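Local coordinates for protein amidohydrolase (Thermotoga maritima, PDB 3OOQ) that probably hydrolyses a cyclic amide substrate, possibly allantoin, at residues Phe15-Arg20 with Leu55-Val60; Ile258-Ala263 with Leu295-Leu300; Gly272-Phe277 with Thr316-Thr321; Ile301-Asp306 with Lys334-Asn339. All blocks are in the same frame, centred on the assembly; numbering follows the deposited sequence.

Contact 1 of 4, residues Phe15-Arg20 with Leu55-Val60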
loop_
_atom_site.group_PDB
_atom_site.type_symbol
_atom_site.label_atom_id
_atom_site.label_comp_id
_atom_site.label_asym_id
_atom_site.label_seq_id
_atom_site.Cartn_x
_atom_site.Cartn_y
_atom_site.Cartn_z
ATOM N N PHE F 15 27.174 37.992 -39.827
ATOM C CA PHE F 15 27.636 37.947 -38.450
ATOM C C PHE F 15 28.503 36.703 -38.220
ATOM O O PHE F 15 27.980 35.647 -37.836
ATOM C CB PHE F 15 26.427 37.940 -37.494
ATOM C CG PHE F 15 25.883 39.310 -37.189
ATOM C CD1 PHE F 15 25.120 40.006 -38.126
ATOM C CD2 PHE F 15 26.114 39.898 -35.955
ATOM C CE1 PHE F 15 24.609 41.279 -37.849
ATOM C CE2 PHE F 15 25.606 41.176 -35.663
ATOM C CZ PHE F 15 24.852 41.864 -36.622
ATOM N N PRO F 16 29.833 36.815 -38.443
ATOM C CA PRO F 16 30.712 35.662 -38.203
ATOM C C PRO F 16 30.773 35.232 -36.730
ATOM O O PRO F 16 31.138 34.080 -36.452
ATOM C CB PRO F 16 32.098 36.165 -38.635
ATOM C CG PRO F 16 31.868 37.385 -39.426
ATOM C CD PRO F 16 30.592 37.989 -38.922
ATOM N N ILE F 17 30.447 36.170 -35.829
ATOM C CA ILE F 17 30.440 36.015 -34.365
ATOM C C ILE F 17 31.810 36.171 -33.758
ATOM O O ILE F 17 31.964 36.862 -32.766
ATOM C CB ILE F 17 29.796 34.668 -33.841
ATOM C CG1 ILE F 17 28.308 34.575 -34.184
ATOM C CG2 ILE F 17 30.030 34.509 -32.326
ATOM C CD1 ILE F 17 27.479 35.799 -33.825
ATOM N N THR F 18 32.806 35.531 -34.361
ATOM C CA THR F 18 34.166 35.583 -33.852
ATOM C C THR F 18 34.925 36.790 -34.401
ATOM O O THR F 18 36.102 36.980 -34.102
ATOM C CB THR F 18 34.896 34.296 -34.176
ATOM O OG1 THR F 18 34.770 34.037 -35.581
ATOM C CG2 THR F 18 34.267 33.107 -33.370
ATOM N N SER F 19 34.246 37.588 -35.215
ATOM C CA SER F 19 34.734 38.898 -35.639
ATOM C C SER F 19 33.503 39.738 -35.963
ATOM O O SER F 19 32.386 39.209 -36.032
ATOM C CB SER F 19 35.693 38.807 -36.836
ATOM O OG SER F 19 35.093 38.179 -37.947
ATOM N N ARG F 20 33.708 41.042 -36.109
ATOM C CA ARG F 20 32.611 41.995 -36.260
ATOM C C ARG F 20 31.806 41.810 -37.544
ATOM O O ARG F 20 32.365 41.422 -38.568
ATOM C CB ARG F 20 33.127 43.433 -36.130
ATOM C CG ARG F 20 32.855 43.991 -34.743
ATOM C CD ARG F 20 33.950 44.906 -34.249
ATOM N NE ARG F 20 34.044 44.863 -32.779
ATOM C CZ ARG F 20 33.666 45.841 -31.952
ATOM N NH1 ARG F 20 33.795 45.682 -30.639
ATOM N NH2 ARG F 20 33.166 46.979 -32.433
ATOM N N LEU F 55 22.783 37.039 -41.952
ATOM C CA LEU F 55 23.241 35.664 -42.024
ATOM C C LEU F 55 24.027 35.333 -40.766
ATOM O O LEU F 55 25.056 35.962 -40.482
ATOM C CB LEU F 55 24.095 35.434 -43.273
ATOM C CG LEU F 55 24.448 33.995 -43.639
ATOM C CD1 LEU F 55 23.211 33.165 -43.943
ATOM C CD2 LEU F 55 25.389 33.983 -44.838
ATOM N N PHE F 56 23.536 34.343 -40.017
ATOM C CA PHE F 56 24.125 33.965 -38.741
ATOM C C PHE F 56 24.576 32.521 -38.808
ATOM O O PHE F 56 24.086 31.777 -39.651
ATOM C CB PHE F 56 23.098 34.160 -37.614
ATOM C CG PHE F 56 23.065 35.564 -37.070
ATOM C CD1 PHE F 56 22.508 36.599 -37.811
ATOM C CD2 PHE F 56 23.608 35.852 -35.820
ATOM C CE1 PHE F 56 22.486 37.894 -37.318
ATOM C CE2 PHE F 56 23.579 37.148 -35.310
ATOM C CZ PHE F 56 23.023 38.171 -36.063
ATOM N N PRO F 57 25.536 32.130 -37.946
ATOM C CA PRO F 57 25.736 30.701 -37.784
ATOM C C PRO F 57 24.506 30.118 -37.076
ATOM O O PRO F 57 23.753 30.865 -36.433
ATOM C CB PRO F 57 26.947 30.615 -36.846
ATOM C CG PRO F 57 26.935 31.853 -36.081
ATOM C CD PRO F 57 26.248 32.908 -36.916
ATOM N N GLY F 58 24.282 28.811 -37.210
ATOM C CA GLY F 58 23.237 28.156 -36.410
ATOM C C GLY F 58 23.598 28.259 -34.934
ATOM O O GLY F 58 24.780 28.157 -34.571
ATOM N N PHE F 59 22.592 28.452 -34.077
ATOM C CA PHE F 59 22.821 28.450 -32.624
ATOM C C PHE F 59 23.037 27.050 -32.097
ATOM O O PHE F 59 22.575 26.068 -32.684
ATOM C CB PHE F 59 21.692 29.139 -31.859
ATOM C CG PHE F 59 21.494 30.579 -32.246
ATOM C CD1 PHE F 59 22.561 31.468 -32.219
ATOM C CD2 PHE F 59 20.230 31.051 -32.615
ATOM C CE1 PHE F 59 22.388 32.806 -32.570
ATOM C CE2 PHE F 59 20.048 32.390 -32.972
ATOM C CZ PHE F 59 21.124 33.269 -32.940
ATOM N N VAL F 60 23.768 26.978 -30.989
ATOM C CA VAL F 60 24.249 25.724 -30.456
ATOM C C VAL F 60 23.866 25.696 -28.987
ATOM O O VAL F 60 24.338 26.513 -28.202
ATOM C CB VAL F 60 25.792 25.601 -30.619
ATOM C CG1 VAL F 60 26.296 24.273 -30.099
ATOM C CG2 VAL F 60 26.223 25.817 -32.093
#
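The rings of Phe15 and Phe56 lie in an offset (parallel-displaced) stack, centroids 4.4 Å apart and planes 14° from parallel, where the loop that follows strand 12-14 runs beside strand 54-64 of the amidohydrolase TIM-barrel domain. The two side chains point the same way, and the slip between them sets the CZ corner of Phe56 under one face of the Phe15 ring, with Phe56 CZ 3.3 Å from Phe15 CG. In return, Phe15 CB stands over the centre of the Phe56 ring, 3.7 Å from the centroid, as a CH-pi contact. Both CG atoms sit beside their own backbone N (chi1 -84° in Phe15), consistent with two side chains that point the same way. The packing runs on into Ile17, whose CG1 rests 3.6 Å from Pro57 CG. Trp364 and His367 meet the Phe56 and Phe15 rings steeply, and Leu333 of helix 329-334 touches Phe56, so the stack is buried among other rings and Leu333. An alanine here in place of Phe15 would remove the ring that lies on Phe56, and would probably open a gap beside it and leave Phe56 freer to tilt. At the polar edge one backbone bond prolongs the parallel pairing of strands 12-14 and 54-64 by a residue. Phe15 O touches Pro57 CD at 3.4 Å, whereas Phe15 N gives its hydrogen to Leu55 O over 3.0 Å at a nearly straight 173°.

Contact 2 of 4, residues Ile258-Ala263 with Leu295-Leu300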
loop_
_atom_site.group_PDB
_atom_site.type_symbol
_atom_site.label_atom_id
_atom_site.label_comp_id
_atom_site.label_asym_id
_atom_site.label_seq_id
_atom_site.Cartn_x
_atom_site.Cartn_y
_atom_site.Cartn_z
ATOM N N ILE F 258 30.988 32.195 -6.617
ATOM C CA ILE F 258 32.323 31.603 -6.526
ATOM C C ILE F 258 33.055 31.708 -7.849
ATOM O O ILE F 258 33.876 30.853 -8.198
ATOM C CB ILE F 258 32.245 30.120 -6.066
ATOM C CG1 ILE F 258 31.335 29.329 -7.008
ATOM C CG2 ILE F 258 31.746 30.043 -4.611
ATOM C CD1 ILE F 258 31.472 27.809 -6.925
ATOM N N SER F 259 32.767 32.779 -8.578
ATOM C CA SER F 259 33.265 32.947 -9.942
ATOM C C SER F 259 34.800 33.004 -10.041
ATOM O O SER F 259 35.380 32.512 -11.011
ATOM C CB SER F 259 32.629 34.177 -10.596
ATOM O OG SER F 259 32.709 35.301 -9.741
ATOM N N LYS F 260 35.450 33.580 -9.033
ATOM C CA LYS F 260 36.916 33.674 -9.025
ATOM C C LYS F 260 37.530 32.293 -9.084
ATOM O O LYS F 260 38.438 32.045 -9.880
ATOM C CB LYS F 260 37.423 34.443 -7.798
ATOM C CG LYS F 260 37.596 35.965 -8.015
ATOM C CD LYS F 260 36.338 36.655 -8.585
ATOM C CE LYS F 260 36.229 38.109 -8.093
ATOM N NZ LYS F 260 37.353 38.960 -8.599
ATOM N N VAL F 261 36.983 31.376 -8.287
ATOM C CA VAL F 261 37.458 30.001 -8.288
ATOM C C VAL F 261 37.251 29.321 -9.631
ATOM O O VAL F 261 38.157 28.655 -10.129
ATOM C CB VAL F 261 36.818 29.172 -7.141
ATOM C CG1 VAL F 261 37.437 27.793 -7.078
ATOM C CG2 VAL F 261 37.047 29.888 -5.826
ATOM N N LEU F 262 36.067 29.493 -10.223
ATOM C CA LEU F 262 35.755 28.882 -11.511
ATOM C C LEU F 262 36.687 29.396 -12.611
ATOM O O LEU F 262 37.185 28.610 -13.424
ATOM C CB LEU F 262 34.274 29.105 -11.884
ATOM C CG LEU F 262 33.236 28.543 -10.883
ATOM C CD1 LEU F 262 31.836 28.883 -11.318
ATOM C CD2 LEU F 262 33.344 27.069 -10.742
ATOM N N ALA F 263 36.908 30.708 -12.620
ATOM C CA ALA F 263 37.847 31.345 -13.552
ATOM C C ALA F 263 39.288 30.816 -13.405
ATOM O O ALA F 263 39.887 30.374 -14.392
ATOM C CB ALA F 263 37.815 32.862 -13.389
ATOM N N LEU F 295 30.928 36.506 -17.201
ATOM C CA LEU F 295 31.745 37.116 -18.259
ATOM C C LEU F 295 32.836 38.036 -17.694
ATOM O O LEU F 295 34.003 37.915 -18.055
ATOM C CB LEU F 295 30.883 37.841 -19.301
ATOM C CG LEU F 295 30.036 36.924 -20.196
ATOM C CD1 LEU F 295 29.057 37.710 -21.055
ATOM C CD2 LEU F 295 30.918 36.025 -21.058
ATOM N N LYS F 296 32.442 38.926 -16.792
ATOM C CA LYS F 296 33.351 39.876 -16.156
ATOM C C LYS F 296 34.506 39.207 -15.373
ATOM O O LYS F 296 35.650 39.668 -15.419
ATOM C CB LYS F 296 32.542 40.797 -15.238
ATOM C CG LYS F 296 33.319 41.915 -14.586
ATOM C CD LYS F 296 32.393 42.765 -13.729
ATOM C CE LYS F 296 33.193 43.562 -12.706
ATOM N NZ LYS F 296 32.322 44.277 -11.718
ATOM N N ASP F 297 34.192 38.134 -14.654
ATOM C CA ASP F 297 35.186 37.393 -13.882
ATOM C C ASP F 297 35.945 36.347 -14.701
ATOM O O ASP F 297 36.760 35.620 -14.166
ATOM C CB ASP F 297 34.536 36.777 -12.633
ATOM C CG ASP F 297 34.010 37.839 -11.672
ATOM O OD1 ASP F 297 34.645 38.912 -11.584
ATOM O OD2 ASP F 297 32.959 37.617 -11.015
ATOM N N GLY F 298 35.687 36.280 -16.003
ATOM C CA GLY F 298 36.530 35.499 -16.903
ATOM C C GLY F 298 36.219 34.012 -16.954
ATOM O O GLY F 298 37.095 33.205 -17.249
ATOM N N VAL F 299 34.967 33.655 -16.667
ATOM C CA VAL F 299 34.499 32.281 -16.809
ATOM C C VAL F 299 33.995 32.068 -18.226
ATOM O O VAL F 299 33.265 32.902 -18.772
ATOM C CB VAL F 299 33.381 31.953 -15.787
ATOM C CG1 VAL F 299 32.972 30.431 -15.849
ATOM C CG2 VAL F 299 33.841 32.305 -14.378
ATOM N N LEU F 300 34.388 30.940 -18.811
ATOM C CA LEU F 300 33.839 30.499 -20.073
ATOM C C LEU F 300 32.421 29.915 -19.883
ATOM O O LEU F 300 32.235 28.903 -19.210
ATOM C CB LEU F 300 34.757 29.464 -20.729
ATOM C CG LEU F 300 34.180 28.844 -22.005
ATOM C CD1 LEU F 300 34.148 29.879 -23.125
ATOM C CD2 LEU F 300 34.982 27.623 -22.413
HETATM O O HOH W 1 38.162 30.793 -17.103
#
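Ser259 OG donates to Asp297 OD2 over 2.7 Å, the one direct hydrogen bond between the start of helix 259-264 and the end of helix 290-297, two helices of the amidohydrolase (TIM-barrel clan) domain. The hydroxyl comes from above the carboxylate, 40° out of its plane; a chi1 of 49° sets OG between the backbone N and the carbonyl carbon. The other carboxylate oxygen faces Lys260, whose bent chain crosses Asp297 at a slant and brings NZ to 4.0 Å from OD1, too far for a salt bridge. Next to this polar pair, helix 259-264 packs on the last residues of helix 290-297 and the loop that follows. Ala263 CB sits against the backbone there, 3.1 Å from Asp297 O. Val299 CG2 lies against the first turn of helix 259-264, 3.7 Å from Ser259 O and 4.1 Å from Leu262 CB. Gly298, with positive phi, closes helix 290-297 in a Schellman motif. A water bridges the far side, donating to Gly298 O at 2.6 Å and to Ala263 O at 3.2 Å. Leu294 extends the apolar patch next to Ser259 and Val299. With an acid accepting from a serine at one end and two carbonyls sharing a water at the other, polar links flank a small apolar core, and the nearby lysine probably steadies the charge of Asp297.

Contact 3 of 4, residues Gly272-Phe277 with Thr316-Thr321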
loop_
_atom_site.group_PDB
_atom_site.type_symbol
_atom_site.label_atom_id
_atom_site.label_comp_id
_atom_site.label_asym_id
_atom_site.label_seq_id
_atom_site.Cartn_x
_atom_site.Cartn_y
_atom_site.Cartn_z
ATOM N N GLY F 272 21.800 28.863 -17.339
ATOM C CA GLY F 272 20.429 28.662 -17.778
ATOM C C GLY F 272 19.890 27.336 -17.262
ATOM O O GLY F 272 20.656 26.504 -16.769
ATOM N N PRO F 273 18.561 27.151 -17.325
ATOM C CA PRO F 273 17.618 28.155 -17.843
ATOM C C PRO F 273 17.531 29.380 -16.909
ATOM O O PRO F 273 17.615 29.228 -15.695
ATOM C CB PRO F 273 16.289 27.396 -17.856
ATOM C CG PRO F 273 16.409 26.437 -16.631
ATOM C CD PRO F 273 17.880 26.047 -16.609
ATOM N N LEU F 274 17.354 30.567 -17.480
ATOM C CA LEU F 274 17.298 31.826 -16.719
ATOM C C LEU F 274 15.974 32.597 -16.852
ATOM O O LEU F 274 15.509 33.227 -15.897
ATOM C CB LEU F 274 18.467 32.740 -17.118
ATOM C CG LEU F 274 19.871 32.358 -16.672
ATOM C CD1 LEU F 274 20.897 33.203 -17.438
ATOM C CD2 LEU F 274 20.050 32.501 -15.143
ATOM N N LEU F 275 15.387 32.557 -18.043
ATOM C CA LEU F 275 14.061 33.104 -18.280
ATOM C C LEU F 275 12.992 32.113 -17.795
ATOM O O LEU F 275 12.254 31.548 -18.595
ATOM C CB LEU F 275 13.872 33.382 -19.777
ATOM C CG LEU F 275 12.644 34.192 -20.218
ATOM C CD1 LEU F 275 12.906 35.675 -20.146
ATOM C CD2 LEU F 275 12.225 33.810 -21.620
ATOM N N THR F 276 12.905 31.926 -16.479
ATOM C CA THR F 276 12.096 30.860 -15.893
ATOM C C THR F 276 11.833 31.115 -14.404
ATOM O O THR F 276 12.568 31.856 -13.753
ATOM C CB THR F 276 12.776 29.481 -16.084
ATOM O OG1 THR F 276 11.810 28.442 -15.917
ATOM C CG2 THR F 276 13.955 29.270 -15.076
ATOM N N PHE F 277 10.786 30.490 -13.872
ATOM C CA PHE F 277 10.416 30.622 -12.462
ATOM C C PHE F 277 11.363 29.842 -11.546
ATOM O O PHE F 277 11.787 28.733 -11.874
ATOM C CB PHE F 277 8.995 30.099 -12.267
ATOM C CG PHE F 277 8.428 30.332 -10.894
ATOM C CD1 PHE F 277 8.070 31.615 -10.475
ATOM C CD2 PHE F 277 8.173 29.243 -10.040
ATOM C CE1 PHE F 277 7.505 31.825 -9.223
ATOM C CE2 PHE F 277 7.610 29.439 -8.772
ATOM C CZ PHE F 277 7.267 30.728 -8.364
ATOM N N THR F 316 16.674 32.740 -28.650
ATOM C CA THR F 316 16.994 34.160 -28.896
ATOM C C THR F 316 16.217 35.090 -27.993
ATOM O O THR F 316 16.661 36.215 -27.728
ATOM C CB THR F 316 16.799 34.604 -30.373
ATOM O OG1 THR F 316 15.424 34.444 -30.760
ATOM C CG2 THR F 316 17.693 33.778 -31.289
ATOM N N VAL F 317 15.044 34.635 -27.553
ATOM C CA VAL F 317 14.201 35.412 -26.659
ATOM C C VAL F 317 14.861 35.495 -25.279
ATOM O O VAL F 317 14.940 36.584 -24.686
ATOM C CB VAL F 317 12.756 34.832 -26.532
ATOM C CG1 VAL F 317 11.901 35.709 -25.627
ATOM C CG2 VAL F 317 12.088 34.710 -27.892
ATOM N N GLN F 318 15.340 34.354 -24.787
ATOM C CA GLN F 318 16.057 34.312 -23.520
ATOM C C GLN F 318 17.351 35.146 -23.577
ATOM O O GLN F 318 17.607 35.953 -22.686
ATOM C CB GLN F 318 16.399 32.876 -23.118
ATOM C CG GLN F 318 17.164 32.852 -21.793
ATOM C CD GLN F 318 17.467 31.470 -21.274
ATOM O OE1 GLN F 318 17.309 31.221 -20.081
ATOM N NE2 GLN F 318 17.934 30.566 -22.146
ATOM N N ALA F 319 18.154 34.954 -24.620
ATOM C CA ALA F 319 19.402 35.725 -24.756
ATOM C C ALA F 319 19.113 37.219 -24.790
ATOM O O ALA F 319 19.630 37.962 -23.956
ATOM C CB ALA F 319 20.181 35.292 -25.975
ATOM N N ALA F 320 18.252 37.649 -25.716
ATOM C CA ALA F 320 17.876 39.069 -25.840
ATOM C C ALA F 320 17.466 39.697 -24.514
ATOM O O ALA F 320 17.911 40.785 -24.176
ATOM C CB ALA F 320 16.788 39.242 -26.865
ATOM N N THR F 321 16.639 38.988 -23.749
ATOM C CA THR F 321 16.142 39.470 -22.454
ATOM C C THR F 321 17.285 39.764 -21.483
ATOM O O THR F 321 17.176 40.647 -20.617
ATOM C CB THR F 321 15.157 38.455 -21.835
ATOM O OG1 THR F 321 14.005 38.359 -22.678
ATOM C CG2 THR F 321 14.714 38.863 -20.422
#
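Gln318 leaves helix 315-321 with CG anti to its backbone N (chi1 179°) and runs straight out to the loop after strand 269-271, a helix side chain of the TIM-barrel domain that holds loop backbone N-H groups. From CB the chain passes to CG, which lies 3.9 Å from Leu275 CB. CD follows, and beyond it OE1 enters the bend of the loop and accepts two backbone hydrogens. Leu274 N lies 2.7 Å from Gln318 OE1, almost in line with the side-chain C=O; Leu275 N reaches the same Gln318 OE1 at 3.1 Å from the side, with a C=O...N angle of 129° and a tilt of 20° from the carbonyl plane. The other branch of the amide, NE2, gives a hydrogen to Met304 O just past strand 301-303. Farther down the helix, the Leu275 side chain crosses that of Thr321 at about a right angle, its CD1 3.7 Å from Thr321 CG2, while Thr321 OG1 turns back to Val317 O over 2.8 Å. Leu275 centres an inverse gamma turn, and the peptide bond between Gly272 and Pro273 is cis. A leucine in place of Gln318 would probably leave the two loop N-H groups and Met304 O without their mate in this buried setting. Phe314 of a neighbouring subunit packs on Leu275, so the contact lies at a subunit interface. One neutral amide thus serves as both acceptor and donor, tying three backbone groups from two separate loops to a single helix position.

Contact 4 of 4, residues Ile301-Asp306 with Lys334-Asn339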
loop_
_atom_site.group_PDB
_atom_site.type_symbol
_atom_site.label_atom_id
_atom_site.label_comp_id
_atom_site.label_asym_id
_atom_site.label_seq_id
_atom_site.Cartn_x
_atom_site.Cartn_y
_atom_site.Cartn_z
ATOM N N ILE F 301 31.431 30.559 -20.496
ATOM C CA ILE F 301 30.046 30.160 -20.325
ATOM C C ILE F 301 29.313 30.010 -21.650
ATOM O O ILE F 301 29.691 30.634 -22.668
ATOM C CB ILE F 301 29.258 31.142 -19.395
ATOM C CG1 ILE F 301 28.948 32.470 -20.114
ATOM C CG2 ILE F 301 29.985 31.338 -18.087
ATOM C CD1 ILE F 301 28.076 33.468 -19.301
ATOM N N ALA F 302 28.294 29.146 -21.632
ATOM C CA ALA F 302 27.311 29.045 -22.703
ATOM C C ALA F 302 25.940 29.212 -22.075
ATOM O O ALA F 302 25.768 29.040 -20.857
ATOM C CB ALA F 302 27.380 27.697 -23.407
ATOM N N LEU F 303 24.971 29.546 -22.909
ATOM C CA LEU F 303 23.597 29.694 -22.460
ATOM C C LEU F 303 22.700 28.577 -23.003
ATOM O O LEU F 303 22.618 28.381 -24.225
ATOM C CB LEU F 303 23.053 31.067 -22.854
ATOM C CG LEU F 303 21.604 31.416 -22.485
ATOM C CD1 LEU F 303 21.358 31.378 -20.965
ATOM C CD2 LEU F 303 21.232 32.779 -23.061
HETATM N N MSE F 304 22.009 27.881 -22.089
HETATM C CA MSE F 304 21.034 26.842 -22.442
HETATM C C MSE F 304 19.599 27.294 -22.196
HETATM O O MSE F 304 19.345 28.147 -21.346
HETATM C CB MSE F 304 21.284 25.548 -21.640
HETATM C CG MSE F 304 20.914 25.645 -20.154
HETATM SE SE MSE F 304 20.762 23.895 -19.319
HETATM C CE MSE F 304 22.552 23.828 -18.496
ATOM N N CYS F 305 18.669 26.684 -22.931
ATOM C CA CYS F 305 17.248 26.767 -22.618
ATOM C C CYS F 305 16.846 25.689 -21.617
ATOM O O CYS F 305 15.767 25.768 -21.012
ATOM C CB CYS F 305 16.425 26.587 -23.898
ATOM S SG CYS F 305 16.486 28.034 -24.968
ATOM N N ASP F 306 17.710 24.685 -21.451
ATOM C CA ASP F 306 17.349 23.432 -20.758
ATOM C C ASP F 306 16.015 22.894 -21.289
ATOM O O ASP F 306 15.166 22.409 -20.519
ATOM C CB ASP F 306 17.256 23.645 -19.247
ATOM C CG ASP F 306 17.298 22.337 -18.456
ATOM O OD1 ASP F 306 17.715 21.297 -19.001
ATOM O OD2 ASP F 306 16.923 22.367 -17.274
ATOM N N LYS F 334 27.908 35.155 -28.726
ATOM C CA LYS F 334 28.986 34.168 -28.517
ATOM C C LYS F 334 28.543 33.007 -27.607
ATOM O O LYS F 334 28.876 31.847 -27.862
ATOM C CB LYS F 334 30.243 34.813 -27.909
ATOM C CG LYS F 334 30.947 35.828 -28.776
ATOM C CD LYS F 334 32.252 36.309 -28.138
ATOM C CE LYS F 334 32.932 37.372 -29.035
ATOM N NZ LYS F 334 34.371 37.602 -28.689
ATOM N N ILE F 335 27.803 33.316 -26.547
ATOM C CA ILE F 335 27.363 32.254 -25.623
ATOM C C ILE F 335 26.266 31.362 -26.221
ATOM O O ILE F 335 25.862 30.347 -25.617
ATOM C CB ILE F 335 26.965 32.794 -24.232
ATOM C CG1 ILE F 335 25.667 33.600 -24.285
ATOM C CG2 ILE F 335 28.099 33.593 -23.633
ATOM C CD1 ILE F 335 25.169 34.057 -22.887
ATOM N N LEU F 336 25.785 31.750 -27.399
ATOM C CA LEU F 336 24.843 30.949 -28.161
ATOM C C LEU F 336 25.490 30.169 -29.299
ATOM O O LEU F 336 24.834 29.305 -29.918
ATOM C CB LEU F 336 23.726 31.823 -28.714
ATOM C CG LEU F 336 22.748 32.429 -27.704
ATOM C CD1 LEU F 336 21.799 33.397 -28.436
ATOM C CD2 LEU F 336 21.969 31.337 -26.940
ATOM N N THR F 337 26.769 30.460 -29.559
ATOM C CA THR F 337 27.462 29.966 -30.760
ATOM C C THR F 337 28.852 29.355 -30.473
ATOM O O THR F 337 28.956 28.152 -30.192
ATOM C CB THR F 337 27.526 31.077 -31.847
ATOM O OG1 THR F 337 28.039 32.274 -31.251
ATOM C CG2 THR F 337 26.121 31.375 -32.423
ATOM N N VAL F 338 29.907 30.174 -30.532
ATOM C CA VAL F 338 31.282 29.697 -30.402
ATOM C C VAL F 338 31.619 29.140 -29.002
ATOM O O VAL F 338 32.312 28.137 -28.889
ATOM C CB VAL F 338 32.322 30.801 -30.849
ATOM C CG1 VAL F 338 32.210 32.074 -30.001
ATOM C CG2 VAL F 338 33.773 30.259 -30.820
ATOM N N ASN F 339 31.147 29.793 -27.945
ATOM C CA ASN F 339 31.356 29.284 -26.566
ATOM C C ASN F 339 30.773 27.873 -26.331
ATOM O O ASN F 339 31.520 26.977 -25.937
ATOM C CB ASN F 339 30.819 30.272 -25.523
ATOM C CG ASN F 339 31.663 31.527 -25.396
ATOM O OD1 ASN F 339 32.453 31.852 -26.279
ATOM N ND2 ASN F 339 31.490 32.253 -24.283
#
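The Ile335 side chain fills the groove between Ile301 and Leu303 on strand 301-303: its CG2 lies 3.8 Å from Ile301 CG1, while its CD1 reaches 3.7 Å from Leu303 CB. A chi1 of 70° places CG1 between the backbone N and the carbonyl carbon and sends the two branches apart, toward Leu303 and Ile301. Beside the small Ala302 the backbone of Ile335 comes near; Ile335 O takes the hydrogen of Leu303 N at 3.0 Å and also meets Ala302 CA. Leu336 CD2 closes the Leu303 end, 4.2 Å from Leu303 CD2. At the other end Asn339 ND2 gives a hydrogen to Ile301 O at 2.9 Å, lying in the carbonyl plane. Ile335 and Leu336 are the middle residues of a type I turn from Lys334 to Thr337; Asn339 is in the helix after it. Leu294 and Leu295 of helix 290-297 cover Ile301, Ile291 touches Ile335, and Ala319 of helix 315-321 packs on both Leu303 and Leu336, while strand 269-271 pairs in parallel with strand 301-303 through Val269 and Val271 in this TIM-barrel-clan domain.

Contact 1 closes before the others begin; the segments of contact 3 alternate with those of contacts 2 and 4, and contact 4 follows contact 2. Contact 4, its centre about 8 Å from the chain centre, touches all three others: contact 1 (centres about 12 Å apart) through Leu336 and Val60, contact 3 (about 11 Å) through Met304 and Gln318, and contact 2 (about 15 Å) through Asn339 and Leu300. Contact 1 also meets contact 3 through Phe59 and Thr316, whereas contact 2 touches neither of these. Strand 301-303 and the turn before helix 338-343 thus connect the strand 54-64 side of the barrel with the helices of contact 2 and the subunit interface at contact 3.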